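Local coordinates for protein putative sortase (PDB 2W1K) that probably acts as a class C sortase, a cysteine transpeptidase that links pilin subunits covalently into the pilus fibre of Streptococcus pneumoniae, at residues 43-48 / 171-176; 92-97 / 109-114; 146-151 / 188-193; 152-157 / 181-186. All blocks are in the same frame, centred on the assembly; numbering follows the deposited sequence.

Contact 1 (43-48 / 171-176); sequences DPFLAE and TLITCD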
# COMPACT_ATOMS: atom_id res chain seq x y z
N ASP A 43 -1.45 -12.69 -9.16
CA ASP A 43 -0.13 -12.50 -8.59
C ASP A 43 0.59 -11.28 -9.14
O ASP A 43 0.76 -11.18 -10.32
CB ASP A 43 0.80 -13.68 -8.78
CG ASP A 43 2.09 -13.50 -7.98
OD1 ASP A 43 1.98 -13.35 -6.73
OD2 ASP A 43 3.18 -13.48 -8.55
N PRO A 44 0.99 -10.35 -8.25
CA PRO A 44 1.68 -9.11 -8.65
C PRO A 44 3.08 -9.33 -9.22
O PRO A 44 3.59 -8.47 -9.91
CB PRO A 44 1.75 -8.32 -7.34
CG PRO A 44 1.68 -9.37 -6.30
CD PRO A 44 0.75 -10.39 -6.79
N PHE A 45 3.67 -10.48 -9.02
CA PHE A 45 5.03 -10.72 -9.48
C PHE A 45 4.99 -11.75 -10.58
O PHE A 45 6.00 -12.40 -10.89
CB PHE A 45 5.99 -11.11 -8.32
CG PHE A 45 6.01 -10.07 -7.22
CD1 PHE A 45 6.69 -8.88 -7.42
CD2 PHE A 45 5.22 -10.21 -6.08
CE1 PHE A 45 6.68 -7.86 -6.42
CE2 PHE A 45 5.19 -9.19 -5.07
CZ PHE A 45 5.91 -8.02 -5.27
N LEU A 46 3.81 -11.91 -11.18
CA LEU A 46 3.93 -12.35 -12.51
C LEU A 46 4.96 -11.75 -13.38
O LEU A 46 5.90 -12.49 -13.78
CB LEU A 46 3.12 -13.52 -12.99
CG LEU A 46 4.31 -14.57 -12.85
CD1 LEU A 46 4.92 -14.66 -11.43
CD2 LEU A 46 4.11 -16.00 -13.45
N ALA A 47 4.92 -10.41 -13.44
CA ALA A 47 4.74 -9.75 -14.69
C ALA A 47 4.23 -8.30 -14.52
O ALA A 47 4.21 -7.72 -13.41
CB ALA A 47 3.66 -10.58 -15.43
N GLU A 48 3.79 -7.76 -15.67
CA GLU A 48 2.75 -6.75 -15.71
C GLU A 48 1.39 -7.33 -15.23
O GLU A 48 1.32 -8.27 -14.42
CB GLU A 48 2.61 -6.21 -17.13
CG GLU A 48 3.87 -5.58 -17.70
CD GLU A 48 3.84 -4.03 -17.63
OE1 GLU A 48 2.82 -3.45 -18.05
OE2 GLU A 48 4.79 -3.38 -17.15
N THR A 171 -1.77 -5.38 3.98
CA THR A 171 -0.83 -6.52 3.85
C THR A 171 0.23 -6.14 2.82
O THR A 171 -0.11 -5.63 1.72
CB THR A 171 -1.52 -7.84 3.43
OG1 THR A 171 -2.47 -8.22 4.45
CG2 THR A 171 -0.48 -9.02 3.13
N LEU A 172 1.51 -6.24 3.23
CA LEU A 172 2.66 -6.00 2.32
C LEU A 172 3.07 -7.34 1.67
O LEU A 172 3.23 -8.36 2.36
CB LEU A 172 3.83 -5.43 3.11
CG LEU A 172 3.79 -3.91 3.34
CD1 LEU A 172 2.52 -3.08 3.21
CD2 LEU A 172 4.77 -3.30 4.30
N ILE A 173 3.27 -7.35 0.34
CA ILE A 173 3.68 -8.60 -0.31
C ILE A 173 4.94 -8.36 -1.13
O ILE A 173 5.05 -7.37 -1.84
CB ILE A 173 2.56 -9.17 -1.26
CG1 ILE A 173 3.03 -10.54 -1.81
CG2 ILE A 173 2.20 -8.11 -2.37
CD1 ILE A 173 1.90 -11.37 -2.51
N THR A 174 5.87 -9.32 -1.06
CA THR A 174 7.09 -9.27 -1.85
C THR A 174 7.54 -10.66 -2.11
O THR A 174 6.90 -11.59 -1.61
CB THR A 174 8.22 -8.47 -1.14
OG1 THR A 174 9.27 -8.23 -2.06
CG2 THR A 174 8.81 -9.17 0.13
N CYS A 175 8.62 -10.82 -2.92
CA CYS A 175 9.08 -12.16 -3.30
C CYS A 175 10.02 -12.78 -2.25
O CYS A 175 10.75 -12.08 -1.55
CB CYS A 175 9.67 -12.14 -4.73
SG CYS A 175 8.35 -11.92 -5.93
N ASP A 176 9.98 -14.09 -2.11
CA ASP A 176 10.84 -14.73 -1.12
C ASP A 176 11.08 -16.19 -1.59
O ASP A 176 10.21 -16.82 -2.19
CB ASP A 176 10.11 -14.63 0.23
CG ASP A 176 10.90 -15.21 1.40
OD1 ASP A 176 11.89 -14.59 1.87
OD2 ASP A 176 10.52 -16.33 1.87
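D43 OD2 is held by two groups, a salt bridge to R184 NH2 and a weak bond from the amide of F45 (F45 N to D43 OD2 3.1 Å, 136° at the hydrogen), and the turn braced in this way lays the F45 ring against C175. L46 N bonds to D43 O at 3.3 Å and closes the type I turn. P44 suits its second position, because a proline ring already fixes the phi needed there. D43-P44-F45 matches the lid motif of class C sortases. C175 ends the sequence TLITC, the TLXTC signature whose cysteine is the nucleophile in sortases, so the contact is consistent with a lid closed over the active site. The sulfur lies over one face of the phenyl ring, 3.8 Å from C175 SG to the F45 centroid and 31° off the normal. It is displaced toward the root of the ring, where F45 CG is only 3.2 Å from C175 SG, a tight approach. P44 CB sits over the other face, near the rim. With F45 CG anti to its own carbonyl carbon (chi1 -56°), the ring reaches forward until its edge meets the strand backbone: F45 CZ is 3.6 Å from I173 O, in the ring plane. I173 fills the adjoining side, its CG2 4.2 Å from P44 CG. The 43-48 loop follows helix 18-34 and lies against strand 168-176 between that strand's two partners: P44 and F45 also touch A111 of strand 106-111, L46 touches R184 of strand 183-196, and L87 of helix 84-89 packs on F45.

Contact 2 (92-97 / 109-114); sequences AHVDGT and VIAGHR
A111 N gives A92 O a short, almost straight hydrogen bond, 2.7 Å and 178°, and A92 N returns one to A111 O at 3.0 Å. V94 N adds another to V109 O (2.8 Å), so the end of strand 91-93 pairs antiparallel with strand 106-111 in the sortase beta-barrel. Beyond V94 the 92-97 segment leaves the sheet in a type II turn from V94 to T97. G96 fits its third position, where phi is positive and a CB would press on the preceding carbonyl. T97 then replaces a further strand residue: its OG1 accepts from V109 N at 3.1 Å and donates to V94 O at 2.8 Å, lying in the carbonyl plane. OG1 can serve both because it stands between its backbone N and carbonyl carbon (chi1 72°). V94 O takes a second bond from T97 N. H93 and I110 lie on one face of the sheet, A92 and A111 on the opposite one; the H93 ring has I110 CD1 at its edge, while its ND1 bonds to Y54 OH. Past A111 the 109-114 segment runs to H113, probably the active-site histidine as in other sortases, and to R114, which forms salt bridges with D126 and D176. Small apolar groups complete the packing: V94 CG2 meets A111 CB at 3.8 Å, and T97 crosses V109 at about a right angle, CG2 to CG2 3.7 Å.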
# COMPACT_ATOMS: atom_id res chain seq x y z
N ALA A 92 2.99 -0.75 -5.22
CA ALA A 92 1.76 -0.76 -6.10
C ALA A 92 0.65 -1.49 -5.42
O ALA A 92 0.84 -2.64 -4.99
CB ALA A 92 2.02 -1.39 -7.43
N HIS A 93 -0.54 -0.86 -5.33
CA HIS A 93 -1.69 -1.54 -4.78
C HIS A 93 -2.07 -2.69 -5.71
O HIS A 93 -1.97 -2.57 -6.95
CB HIS A 93 -2.84 -0.54 -4.61
CG HIS A 93 -4.13 -1.21 -4.32
ND1 HIS A 93 -4.99 -1.60 -5.34
CD2 HIS A 93 -4.72 -1.59 -3.15
CE1 HIS A 93 -6.03 -2.21 -4.80
NE2 HIS A 93 -5.89 -2.23 -3.49
N VAL A 94 -2.45 -3.83 -5.12
CA VAL A 94 -2.88 -5.06 -5.84
C VAL A 94 -4.37 -5.04 -6.19
O VAL A 94 -5.24 -5.11 -5.33
CB VAL A 94 -2.47 -6.31 -5.03
CG1 VAL A 94 -2.94 -7.64 -5.74
CG2 VAL A 94 -0.85 -6.31 -4.97
N ASP A 95 -4.66 -4.88 -7.48
CA ASP A 95 -6.03 -4.88 -7.96
C ASP A 95 -6.78 -6.11 -7.46
O ASP A 95 -6.25 -7.26 -7.54
CB ASP A 95 -6.02 -4.84 -9.47
CG ASP A 95 -7.46 -4.72 -10.08
OD1 ASP A 95 -8.22 -3.77 -9.77
OD2 ASP A 95 -7.88 -5.60 -10.84
N GLY A 96 -8.01 -5.89 -7.00
CA GLY A 96 -8.90 -6.94 -6.64
C GLY A 96 -8.83 -7.01 -5.09
O GLY A 96 -9.53 -7.80 -4.45
N THR A 97 -7.96 -6.22 -4.49
CA THR A 97 -8.03 -6.01 -2.99
C THR A 97 -8.49 -4.56 -2.76
O THR A 97 -8.23 -3.66 -3.57
CB THR A 97 -6.72 -6.29 -2.26
OG1 THR A 97 -5.77 -5.25 -2.55
CG2 THR A 97 -6.18 -7.72 -2.72
N VAL A 109 -3.91 -4.71 -0.13
CA VAL A 109 -2.58 -5.42 -0.37
C VAL A 109 -1.75 -4.52 -1.26
O VAL A 109 -2.24 -4.08 -2.30
CB VAL A 109 -2.71 -6.85 -1.01
CG1 VAL A 109 -1.33 -7.49 -1.07
CG2 VAL A 109 -3.56 -7.79 -0.06
N ILE A 110 -0.55 -4.19 -0.81
CA ILE A 110 0.39 -3.29 -1.55
C ILE A 110 1.63 -4.20 -1.87
O ILE A 110 2.20 -4.86 -0.95
CB ILE A 110 0.89 -2.11 -0.67
CG1 ILE A 110 -0.22 -1.11 -0.10
CG2 ILE A 110 1.99 -1.25 -1.38
CD1 ILE A 110 -1.20 -0.72 -1.01
N ALA A 111 2.07 -4.21 -3.12
CA ALA A 111 3.21 -5.03 -3.46
C ALA A 111 4.51 -4.20 -3.60
O ALA A 111 4.49 -2.98 -3.85
CB ALA A 111 2.91 -5.86 -4.75
N GLY A 112 5.66 -4.84 -3.40
CA GLY A 112 6.88 -4.19 -3.82
C GLY A 112 7.99 -5.17 -4.05
O GLY A 112 8.01 -6.27 -3.41
N HIS A 113 8.94 -4.76 -4.92
CA HIS A 113 10.12 -5.62 -5.21
C HIS A 113 11.08 -5.91 -4.09
O HIS A 113 11.25 -5.11 -3.15
CB HIS A 113 10.90 -5.05 -6.37
CG HIS A 113 10.26 -5.32 -7.68
ND1 HIS A 113 9.79 -6.58 -8.01
CD2 HIS A 113 10.12 -4.54 -8.78
CE1 HIS A 113 9.38 -6.56 -9.27
NE2 HIS A 113 9.59 -5.33 -9.76
N ARG A 114 11.70 -7.09 -4.19
CA ARG A 114 12.62 -7.58 -3.15
C ARG A 114 14.08 -7.18 -3.45
O ARG A 114 14.86 -6.84 -2.54
CB ARG A 114 12.58 -9.09 -3.08
CG ARG A 114 13.25 -9.61 -1.82
CD ARG A 114 12.41 -9.13 -0.64
NE ARG A 114 12.92 -9.53 0.67
CZ ARG A 114 12.72 -10.71 1.31
NH1 ARG A 114 12.08 -11.78 0.74
NH2 ARG A 114 13.26 -10.83 2.52

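Contact 3 (146-151 / 188-193); sequences QMMDTE and NFERVA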
# COMPACT_ATOMS: atom_id res chain seq x y z
N GLN A 146 0.14 -1.08 12.72
CA GLN A 146 1.17 -1.68 13.40
C GLN A 146 1.29 -3.17 12.97
O GLN A 146 0.29 -3.88 12.75
CB GLN A 146 0.99 -1.50 14.90
CG GLN A 146 -0.13 -2.27 15.42
CD GLN A 146 -0.14 -2.30 16.95
OE1 GLN A 146 0.70 -1.63 17.64
NE2 GLN A 146 -1.07 -3.06 17.49
N MET A 147 2.55 -3.59 12.82
CA MET A 147 2.83 -4.98 12.42
C MET A 147 2.27 -6.01 13.38
O MET A 147 2.54 -5.96 14.63
CB MET A 147 4.30 -5.15 12.18
CG MET A 147 4.65 -6.38 11.27
SD MET A 147 4.75 -7.81 12.32
CE MET A 147 5.92 -8.86 11.44
N MET A 148 1.46 -6.90 12.81
CA MET A 148 0.79 -7.94 13.54
C MET A 148 1.45 -9.32 13.36
O MET A 148 1.73 -10.01 14.37
CB MET A 148 -0.67 -8.08 13.13
CG MET A 148 -1.54 -6.89 13.41
SD MET A 148 -1.89 -6.64 15.17
CE MET A 148 -0.53 -5.56 15.69
N ASP A 149 1.68 -9.76 12.11
CA ASP A 149 2.19 -11.13 11.90
C ASP A 149 2.62 -11.26 10.43
O ASP A 149 2.51 -10.27 9.66
CB ASP A 149 1.14 -12.22 12.32
CG ASP A 149 -0.10 -12.23 11.42
OD1 ASP A 149 -0.07 -11.68 10.30
OD2 ASP A 149 -1.15 -12.74 11.84
N THR A 150 3.13 -12.43 10.04
CA THR A 150 3.57 -12.69 8.67
C THR A 150 3.13 -14.05 8.17
O THR A 150 2.74 -14.93 8.91
CB THR A 150 5.09 -12.50 8.54
OG1 THR A 150 5.74 -13.61 9.16
CG2 THR A 150 5.54 -11.27 9.30
N GLU A 151 3.13 -14.21 6.87
CA GLU A 151 2.93 -15.52 6.26
C GLU A 151 3.81 -15.71 5.07
O GLU A 151 4.24 -14.73 4.43
CB GLU A 151 1.50 -15.63 5.75
CG GLU A 151 0.56 -15.06 6.69
CD GLU A 151 -0.85 -14.91 6.10
OE1 GLU A 151 -1.35 -15.90 5.52
OE2 GLU A 151 -1.47 -13.82 6.25
N ASN A 188 1.41 -8.59 7.58
CA ASN A 188 0.12 -7.98 7.92
C ASN A 188 0.26 -6.91 8.97
O ASN A 188 1.01 -7.08 9.97
CB ASN A 188 -0.89 -9.05 8.33
CG ASN A 188 -0.94 -10.17 7.27
OD1 ASN A 188 -1.11 -9.87 6.10
ND2 ASN A 188 -0.60 -11.40 7.65
N PHE A 189 -0.46 -5.82 8.74
CA PHE A 189 -0.44 -4.72 9.67
C PHE A 189 -1.89 -4.37 10.05
O PHE A 189 -2.73 -4.37 9.17
CB PHE A 189 0.10 -3.48 8.93
CG PHE A 189 1.60 -3.50 8.70
CD1 PHE A 189 2.16 -4.25 7.64
CD2 PHE A 189 2.44 -2.74 9.53
CE1 PHE A 189 3.58 -4.25 7.43
CE2 PHE A 189 3.84 -2.72 9.30
CZ PHE A 189 4.39 -3.47 8.24
N GLU A 190 -2.17 -4.03 11.32
CA GLU A 190 -3.53 -3.66 11.70
C GLU A 190 -3.57 -2.13 11.89
O GLU A 190 -2.61 -1.51 12.39
CB GLU A 190 -4.02 -4.38 13.01
CG GLU A 190 -5.53 -4.18 13.18
CD GLU A 190 -6.18 -5.00 14.37
OE1 GLU A 190 -5.40 -5.57 15.13
OE2 GLU A 190 -7.44 -5.04 14.52
N ARG A 191 -4.68 -1.54 11.49
CA ARG A 191 -4.84 -0.14 11.57
C ARG A 191 -5.01 0.27 12.99
O ARG A 191 -5.82 -0.34 13.73
CB ARG A 191 -6.09 0.29 10.84
CG ARG A 191 -6.30 1.83 10.99
CD ARG A 191 -7.60 2.23 10.08
NE ARG A 191 -7.34 2.07 8.64
CZ ARG A 191 -7.74 2.96 7.70
NH1 ARG A 191 -8.54 4.03 8.02
NH2 ARG A 191 -7.38 2.80 6.46
N VAL A 192 -4.29 1.33 13.34
CA VAL A 192 -4.39 1.88 14.69
C VAL A 192 -5.16 3.24 14.88
O VAL A 192 -5.93 3.42 15.83
CB VAL A 192 -2.88 1.93 15.29
CG1 VAL A 192 -2.72 2.91 16.31
CG2 VAL A 192 -2.47 0.58 15.72
N ALA A 193 -4.92 4.20 14.00
CA ALA A 193 -5.48 5.52 14.22
C ALA A 193 -5.33 6.23 12.86
O ALA A 193 -4.56 5.77 11.97
CB ALA A 193 -4.65 6.30 15.34
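M148 and D149 both face N188 in a classic beta bulge, which interrupts the antiparallel pairing of strands 141-153 and 183-196 of the sortase beta-barrel. The backbone bonds follow the shift in register. Q146 and E190 exchange a regular pair, Q146 N to E190 O and E190 N to Q146 O both 2.8 Å; across the bulge, N188 O accepts from M148 N while N188 N donates to D149 O.

Among the polar side chains, the amide of N188 is central. Its ND2 donates to D149 OD1 at 2.7 Å and 170°, in the amide plane and nearly in line with the C-O bond of the carboxylate. The two flat groups are nonetheless steeply turned against each other. The same nitrogen gives a more bent bond to E151 OE2 (2.9 Å, 140°), using the anti lone pair of that carboxylate. D149 can reach because its CG stands between its backbone N and carbonyl carbon (chi1 67°). Asparagine suits this place because it donates and accepts at once: N188 OD1 is bonded to R107 and T171, and R107 also forms a salt bridge with E151, so both ends of the amide are fixed.

Apolar packing covers the two sides of the sheet. On the buried side, F189 offers a ring face to M147, whose CB lies off-centre above it, 4.3 Å from the centroid. M147 CG also lies over that face, toward the rim, and beyond it the side chain bends at chi2 and leads away from 188-193. Toward solvent, the methylenes of Q146 cross V192 at about a right angle, Q146 CG 3.7 Å from V192 CG2.

Contact 4 (152-157 / 181-186); sequences IILPSE and FNKRLL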
# COMPACT_ATOMS: atom_id res chain seq x y z
N ILE A 152 4.07 -16.97 4.74
CA ILE A 152 4.71 -17.31 3.48
C ILE A 152 3.65 -18.01 2.64
O ILE A 152 2.95 -18.88 3.13
CB ILE A 152 5.97 -18.18 3.61
CG1 ILE A 152 7.04 -17.41 4.35
CG2 ILE A 152 6.48 -18.64 2.23
CD1 ILE A 152 7.58 -16.31 3.57
N ILE A 153 3.45 -17.57 1.39
CA ILE A 153 2.45 -18.31 0.59
C ILE A 153 3.01 -18.68 -0.76
O ILE A 153 4.05 -18.14 -1.12
CB ILE A 153 1.13 -17.50 0.46
CG1 ILE A 153 1.33 -16.29 -0.53
CG2 ILE A 153 0.60 -17.18 1.89
CD1 ILE A 153 0.03 -15.63 -0.93
N LEU A 154 2.31 -19.54 -1.50
CA LEU A 154 2.66 -19.83 -2.91
C LEU A 154 1.98 -18.79 -3.80
O LEU A 154 0.85 -18.37 -3.48
CB LEU A 154 2.13 -21.24 -3.32
CG LEU A 154 2.72 -22.47 -2.59
CD1 LEU A 154 2.42 -23.80 -3.38
CD2 LEU A 154 4.21 -22.24 -2.42
N PRO A 155 2.62 -18.36 -4.92
CA PRO A 155 2.02 -17.37 -5.83
C PRO A 155 0.62 -17.77 -6.37
O PRO A 155 -0.17 -16.90 -6.73
CB PRO A 155 2.96 -17.38 -7.00
CG PRO A 155 4.21 -17.89 -6.52
CD PRO A 155 3.97 -18.76 -5.36
N SER A 156 0.31 -19.05 -6.47
CA SER A 156 -0.98 -19.47 -7.01
C SER A 156 -2.08 -19.37 -5.96
O SER A 156 -3.30 -19.56 -6.27
CB SER A 156 -0.84 -20.94 -7.41
OG SER A 156 -0.38 -21.71 -6.29
N GLU A 157 -1.67 -19.15 -4.71
CA GLU A 157 -2.60 -19.11 -3.60
C GLU A 157 -3.23 -17.75 -3.33
O GLU A 157 -3.30 -17.32 -2.17
CB GLU A 157 -1.94 -19.64 -2.32
CG GLU A 157 -1.81 -21.10 -2.35
CD GLU A 157 -0.96 -21.60 -1.22
OE1 GLU A 157 -0.21 -20.80 -0.63
OE2 GLU A 157 -1.02 -22.82 -0.94
N PHE A 181 12.80 -16.76 -5.16
CA PHE A 181 11.64 -15.93 -5.34
C PHE A 181 10.47 -16.75 -5.78
O PHE A 181 9.66 -16.28 -6.53
CB PHE A 181 11.90 -14.80 -6.35
CG PHE A 181 12.91 -13.79 -5.86
CD1 PHE A 181 12.92 -13.47 -4.53
CD2 PHE A 181 13.78 -13.17 -6.71
CE1 PHE A 181 13.76 -12.57 -4.03
CE2 PHE A 181 14.69 -12.29 -6.19
CZ PHE A 181 14.63 -11.98 -4.84
N ASN A 182 10.42 -17.97 -5.34
CA ASN A 182 9.39 -18.78 -5.78
C ASN A 182 8.22 -18.77 -4.79
O ASN A 182 7.20 -19.46 -4.97
CB ASN A 182 9.93 -20.18 -6.05
CG ASN A 182 10.38 -20.89 -4.81
OD1 ASN A 182 11.11 -20.35 -3.93
ND2 ASN A 182 10.01 -22.18 -4.76
N LYS A 183 8.37 -17.97 -3.74
CA LYS A 183 7.29 -17.80 -2.75
C LYS A 183 6.91 -16.33 -2.55
O LYS A 183 7.45 -15.43 -3.22
CB LYS A 183 7.66 -18.52 -1.43
CG LYS A 183 7.80 -20.02 -1.72
CD LYS A 183 8.04 -20.84 -0.51
CE LYS A 183 7.98 -22.32 -0.83
NZ LYS A 183 8.50 -23.09 0.35
N ARG A 184 5.92 -16.07 -1.71
CA ARG A 184 5.57 -14.66 -1.47
C ARG A 184 5.57 -14.51 0.02
O ARG A 184 4.91 -15.28 0.72
CB ARG A 184 4.22 -14.31 -2.04
CG ARG A 184 4.04 -14.71 -3.47
CD ARG A 184 4.85 -13.74 -4.33
NE ARG A 184 4.72 -14.07 -5.73
CZ ARG A 184 5.66 -14.72 -6.46
NH1 ARG A 184 6.83 -15.15 -5.93
NH2 ARG A 184 5.43 -14.93 -7.72
N LEU A 185 6.34 -13.54 0.49
CA LEU A 185 6.24 -13.08 1.88
C LEU A 185 5.08 -12.06 2.14
O LEU A 185 4.97 -10.98 1.52
CB LEU A 185 7.60 -12.54 2.36
CG LEU A 185 7.64 -11.89 3.77
CD1 LEU A 185 7.18 -12.85 4.86
CD2 LEU A 185 9.03 -11.39 4.09
N LEU A 186 4.23 -12.38 3.08
CA LEU A 186 3.18 -11.43 3.48
C LEU A 186 3.45 -10.91 4.87
O LEU A 186 3.54 -11.68 5.78
CB LEU A 186 1.83 -12.13 3.55
CG LEU A 186 0.93 -12.34 2.32
CD1 LEU A 186 1.62 -12.55 0.99
CD2 LEU A 186 -0.24 -13.34 2.55
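I153 N donates to R184 O at 2.8 Å, nearly straight and in the carbonyl plane, and R184 N returns a bond to I153 O at 2.9 Å, so both residues have their backbone N-H and C=O engaged. R184 NH1 donates to K183 O (2.8 Å) and to F181 O (3.1 Å), both lying close to the guanidinium plane, though it comes to each from above the carbonyl plane. NH2 forms a salt bridge with D43. P155 covers one guanidinium face, its CG over the centre and 3.4 Å from R184 NH2; a bend at chi2 (-74°) folds the arginine back over the proline. This is where the antiparallel strands 141-153 and 183-196 of the sortase barrel part, and R184 is probably the active-site arginine, as in relatives. Beyond I153 the chain makes a type I turn from L154 to E157. P155 fits its second position, as its ring fixes phi (-55°), E157 N bonds to L154 O, and E157 OE1 accepts from L154 N (2.9 Å) while also meeting K160. Branched aliphatics fill both faces of the pair: I152 CD1 touches L185 CD1 at 3.7 Å, and I153 CD1 meets L186 CD1 at 4.0 Å.

From the N terminus, the chain leaves helix 18-34 and passes first through 43-48, where contact 1 opens. Contact 2 both opens and closes inside that long loop, joining strands 91-93 and 106-111 before either later pair begins. Contact 3 then opens at 146-151 and contact 4 at 152-157, on the same strand. Segment 171-176 now closes contact 1 while both are still open, so contact 1, which ties the loop after helix 18-34 to strand 168-176, crosses each of them. Contact 4 closes at 181-186, nested within contact 3, which closes last at 188-193. Strand 168-176 lies between strands 106-111 and 183-196, and thus joins contact 2 to contacts 3 and 4 in one sheet.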